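PDB 3TL4: glutaminyl-tRNA synthetase from Saccharomyces cerevisiae, which joins glutamine to its cognate tRNA(Gln) at the expense of ATP, the fragment here being its appended N-terminal tRNA-binding domain. Local coordinates for residues K28-E40 / H56-S70. Residues are numbered along the deposited sequence; the frame is centred on the assembly and turned at random.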
# COMPACT_ATOMS: atom_id res chain seq x y z
N LYS A 28 22.32 3.65 8.54
CA LYS A 28 23.24 3.65 7.41
C LYS A 28 22.98 2.57 6.36
O LYS A 28 23.31 2.77 5.19
CB LYS A 28 24.69 3.61 7.90
CG LYS A 28 25.10 4.90 8.60
CD LYS A 28 26.55 4.85 9.07
CE LYS A 28 26.89 6.07 9.92
NZ LYS A 28 26.75 7.35 9.16
N LYS A 29 22.40 1.44 6.75
CA LYS A 29 22.08 0.39 5.78
C LYS A 29 20.96 0.87 4.84
O LYS A 29 21.08 0.81 3.62
CB LYS A 29 21.67 -0.91 6.48
CG LYS A 29 22.79 -1.61 7.23
CD LYS A 29 22.42 -3.07 7.54
CE LYS A 29 22.53 -3.40 9.03
NZ LYS A 29 21.39 -2.84 9.82
N VAL A 30 19.87 1.35 5.43
CA VAL A 30 18.76 1.89 4.67
C VAL A 30 19.17 3.08 3.79
O VAL A 30 18.70 3.21 2.66
CB VAL A 30 17.62 2.28 5.63
CG1 VAL A 30 16.50 2.98 4.88
CG2 VAL A 30 17.10 1.03 6.35
N SER A 31 20.06 3.92 4.31
CA SER A 31 20.61 5.05 3.57
C SER A 31 21.40 4.61 2.34
O SER A 31 21.29 5.23 1.28
CB SER A 31 21.51 5.91 4.45
OG SER A 31 20.76 6.83 5.22
N ASP A 32 22.21 3.57 2.50
CA ASP A 32 22.97 3.01 1.37
C ASP A 32 22.05 2.54 0.26
O ASP A 32 22.33 2.77 -0.91
CB ASP A 32 23.84 1.83 1.82
CG ASP A 32 25.08 2.28 2.56
OD1 ASP A 32 25.60 3.37 2.23
OD2 ASP A 32 25.53 1.55 3.47
N SER A 33 20.97 1.84 0.63
CA SER A 33 20.02 1.35 -0.37
C SER A 33 19.27 2.52 -0.99
O SER A 33 19.08 2.56 -2.21
CB SER A 33 19.02 0.36 0.24
OG SER A 33 19.67 -0.66 0.98
N LEU A 34 18.85 3.47 -0.16
CA LEU A 34 18.11 4.62 -0.67
C LEU A 34 18.94 5.34 -1.73
O LEU A 34 18.45 5.60 -2.82
CB LEU A 34 17.70 5.56 0.45
CG LEU A 34 16.80 6.73 0.03
CD1 LEU A 34 15.62 6.22 -0.77
CD2 LEU A 34 16.32 7.48 1.25
N TYR A 35 20.20 5.62 -1.41
CA TYR A 35 21.14 6.24 -2.35
C TYR A 35 21.21 5.47 -3.67
O TYR A 35 21.03 6.05 -4.75
CB TYR A 35 22.53 6.32 -1.71
CG TYR A 35 23.54 7.13 -2.50
CD1 TYR A 35 24.36 6.53 -3.45
CD2 TYR A 35 23.68 8.50 -2.29
CE1 TYR A 35 25.28 7.28 -4.18
CE2 TYR A 35 24.59 9.25 -3.01
CZ TYR A 35 25.39 8.64 -3.95
OH TYR A 35 26.30 9.39 -4.66
N LYS A 36 21.48 4.16 -3.59
CA LYS A 36 21.63 3.38 -4.81
C LYS A 36 20.32 3.30 -5.61
O LYS A 36 20.34 3.34 -6.83
CB LYS A 36 22.18 1.97 -4.53
CG LYS A 36 21.14 0.85 -4.60
CD LYS A 36 21.75 -0.55 -4.40
CE LYS A 36 20.67 -1.64 -4.15
NZ LYS A 36 20.06 -2.18 -5.40
N LEU A 37 19.20 3.18 -4.91
CA LEU A 37 17.89 3.16 -5.56
C LEU A 37 17.60 4.49 -6.29
O LEU A 37 17.23 4.49 -7.46
CB LEU A 37 16.77 2.83 -4.57
CG LEU A 37 16.82 1.44 -3.92
CD1 LEU A 37 15.86 1.33 -2.73
CD2 LEU A 37 16.59 0.31 -4.93
N ILE A 38 17.78 5.61 -5.59
CA ILE A 38 17.64 6.92 -6.23
C ILE A 38 18.57 7.11 -7.46
O ILE A 38 18.20 7.77 -8.43
CB ILE A 38 17.89 8.06 -5.23
CG1 ILE A 38 16.75 8.13 -4.21
CG2 ILE A 38 18.02 9.39 -5.95
CD1 ILE A 38 16.92 9.20 -3.17
N LYS A 39 19.77 6.54 -7.41
CA LYS A 39 20.74 6.73 -8.50
C LYS A 39 20.43 5.93 -9.76
O LYS A 39 20.99 6.20 -10.82
CB LYS A 39 22.16 6.42 -8.02
CG LYS A 39 22.77 7.47 -7.10
CD LYS A 39 23.09 8.76 -7.85
CE LYS A 39 24.05 9.62 -7.03
NZ LYS A 39 24.44 10.90 -7.70
N GLU A 40 19.55 4.93 -9.67
CA GLU A 40 19.14 4.17 -10.84
C GLU A 40 17.80 4.65 -11.41
O GLU A 40 17.02 3.87 -11.97
CB GLU A 40 19.18 2.65 -10.59
CG GLU A 40 18.37 2.12 -9.40
CD GLU A 40 18.62 0.63 -9.14
OE1 GLU A 40 19.34 -0.00 -9.94
OE2 GLU A 40 18.10 0.09 -8.13
N HIS A 56 11.59 5.26 -0.18
CA HIS A 56 12.06 5.02 1.18
C HIS A 56 11.51 3.72 1.77
O HIS A 56 12.24 2.96 2.40
CB HIS A 56 11.76 6.19 2.11
CG HIS A 56 12.44 6.07 3.44
ND1 HIS A 56 11.77 6.22 4.63
CD2 HIS A 56 13.72 5.78 3.76
CE1 HIS A 56 12.62 6.04 5.63
NE2 HIS A 56 13.81 5.77 5.12
N ASN A 57 10.22 3.45 1.56
CA ASN A 57 9.67 2.14 1.88
C ASN A 57 10.54 1.03 1.30
O ASN A 57 10.91 0.09 2.00
CB ASN A 57 8.28 1.95 1.30
CG ASN A 57 7.21 2.73 2.04
OD1 ASN A 57 6.15 3.03 1.47
ND2 ASN A 57 7.46 3.04 3.32
N LEU A 58 10.82 1.14 0.00
CA LEU A 58 11.60 0.11 -0.68
C LEU A 58 12.97 -0.04 -0.05
O LEU A 58 13.45 -1.16 0.15
CB LEU A 58 11.76 0.42 -2.16
CG LEU A 58 12.61 -0.60 -2.92
CD1 LEU A 58 12.07 -2.03 -2.70
CD2 LEU A 58 12.64 -0.27 -4.39
N ALA A 59 13.60 1.10 0.27
CA ALA A 59 14.92 1.09 0.87
C ALA A 59 14.84 0.41 2.23
O ALA A 59 15.78 -0.28 2.64
CB ALA A 59 15.45 2.50 1.02
N SER A 60 13.73 0.61 2.93
CA SER A 60 13.59 0.05 4.27
C SER A 60 13.40 -1.48 4.20
O SER A 60 13.70 -2.19 5.17
CB SER A 60 12.47 0.76 5.05
OG SER A 60 11.20 0.22 4.74
N PHE A 61 12.91 -1.97 3.06
CA PHE A 61 12.77 -3.41 2.81
C PHE A 61 14.11 -4.03 2.42
O PHE A 61 14.46 -5.12 2.88
CB PHE A 61 11.79 -3.65 1.67
CG PHE A 61 10.40 -3.19 1.95
CD1 PHE A 61 9.85 -3.34 3.21
CD2 PHE A 61 9.65 -2.63 0.95
CE1 PHE A 61 8.57 -2.92 3.45
CE2 PHE A 61 8.36 -2.21 1.18
CZ PHE A 61 7.82 -2.36 2.43
N VAL A 62 14.85 -3.34 1.56
CA VAL A 62 16.14 -3.81 1.07
C VAL A 62 17.20 -3.77 2.17
O VAL A 62 18.03 -4.68 2.27
CB VAL A 62 16.61 -2.97 -0.13
CG1 VAL A 62 18.03 -3.34 -0.53
CG2 VAL A 62 15.66 -3.13 -1.29
N LYS A 63 17.16 -2.71 2.98
CA LYS A 63 17.99 -2.49 4.18
C LYS A 63 19.45 -2.94 4.09
O LYS A 63 19.92 -3.78 4.87
CB LYS A 63 17.31 -3.01 5.47
CG LYS A 63 16.91 -4.49 5.44
CD LYS A 63 15.91 -4.85 6.54
CE LYS A 63 15.34 -6.26 6.34
NZ LYS A 63 15.96 -7.32 7.20
N GLY A 64 20.16 -2.35 3.13
CA GLY A 64 21.59 -2.55 2.98
C GLY A 64 21.97 -3.72 2.11
O GLY A 64 23.12 -3.83 1.70
N THR A 65 21.02 -4.60 1.83
CA THR A 65 21.30 -5.79 1.03
C THR A 65 21.15 -5.55 -0.47
O THR A 65 20.41 -4.67 -0.89
CB THR A 65 20.37 -6.95 1.42
OG1 THR A 65 20.50 -7.22 2.82
CG2 THR A 65 20.72 -8.19 0.63
N ASP A 66 21.85 -6.34 -1.28
CA ASP A 66 21.70 -6.21 -2.72
C ASP A 66 20.54 -7.06 -3.23
O ASP A 66 20.48 -8.26 -2.96
CB ASP A 66 22.98 -6.59 -3.45
CG ASP A 66 23.94 -5.42 -3.57
OD1 ASP A 66 23.46 -4.26 -3.58
OD2 ASP A 66 25.16 -5.66 -3.67
N LEU A 67 19.63 -6.42 -3.96
CA LEU A 67 18.49 -7.11 -4.55
C LEU A 67 18.60 -7.09 -6.07
O LEU A 67 18.52 -6.03 -6.69
CB LEU A 67 17.18 -6.45 -4.10
CG LEU A 67 15.85 -7.08 -4.52
CD1 LEU A 67 15.60 -8.37 -3.76
CD2 LEU A 67 14.72 -6.10 -4.29
N PRO A 68 18.80 -8.28 -6.68
CA PRO A 68 18.83 -8.33 -8.15
C PRO A 68 17.51 -7.82 -8.73
O PRO A 68 16.46 -8.05 -8.14
CB PRO A 68 19.02 -9.82 -8.44
CG PRO A 68 19.70 -10.36 -7.20
CD PRO A 68 19.10 -9.59 -6.07
N LYS A 69 17.57 -7.10 -9.86
CA LYS A 69 16.39 -6.54 -10.50
C LYS A 69 15.62 -5.53 -9.62
O LYS A 69 14.44 -5.32 -9.84
CB LYS A 69 15.44 -7.66 -10.96
CG LYS A 69 15.97 -8.52 -12.12
CD LYS A 69 16.06 -7.74 -13.42
CE LYS A 69 16.53 -8.62 -14.59
NZ LYS A 69 15.50 -9.58 -15.08
N SER A 70 16.29 -4.92 -8.65
CA SER A 70 15.64 -3.91 -7.81
C SER A 70 15.08 -2.77 -8.66
O SER A 70 14.07 -2.18 -8.32
CB SER A 70 16.61 -3.36 -6.76
OG SER A 70 17.77 -2.79 -7.37
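Ala59 enters helix 28-39 as a knob in a hole formed by Val30, Ser33, Leu34 and Leu37, a compact case of knobs-into-holes packing in the all-helical N-terminal part of this tRNA-binding domain. With so small a knob the axes of helices 28-39 and 56-62 come within 8.0 Å, crossing at 126°. The larger side chains close round it. Leu37 lays CD1 over the Ala59 backbone, 3.7 Å from its CA, and crosses Leu58 obliquely; both leucines also reach Val74 of helix 70-78. At the other end the His56 ring, its CG anti to the backbone N (chi1 -170°), swings back to meet Val30 CG1 and Leu34 CD2, each side chain crossing it at about a right angle.

Where helix 56-62 ends, the chain reverses through a type I' turn from Val62 to Thr65, and Gly64 N donates to Ser33 OG (2.8 Å, N-H...O angle 152°). Gly64, with no side chain, passes close to Lys29, CA to CA 4.1 Å. Val62 CB lies 4.0 Å from Ser33 OG, placing an apolar group beside the polar link.

Farther along, Lys36 stretches past Asp66, its NZ still 4.4 Å from Asp66 OD1. Glu40, extended beyond CG, presents the syn lone pair of OE2 to Ser70 OG, which donates to it across 3.0 Å. Replacing Glu40 with an alanine would probably leave the Ser70 hydroxyl without its acceptor and take one of the two nearby carboxylates from the Lys36 ammonium. That ammonium also approaches the serine, with Lys36 NZ 3.1 Å from Ser70 OG.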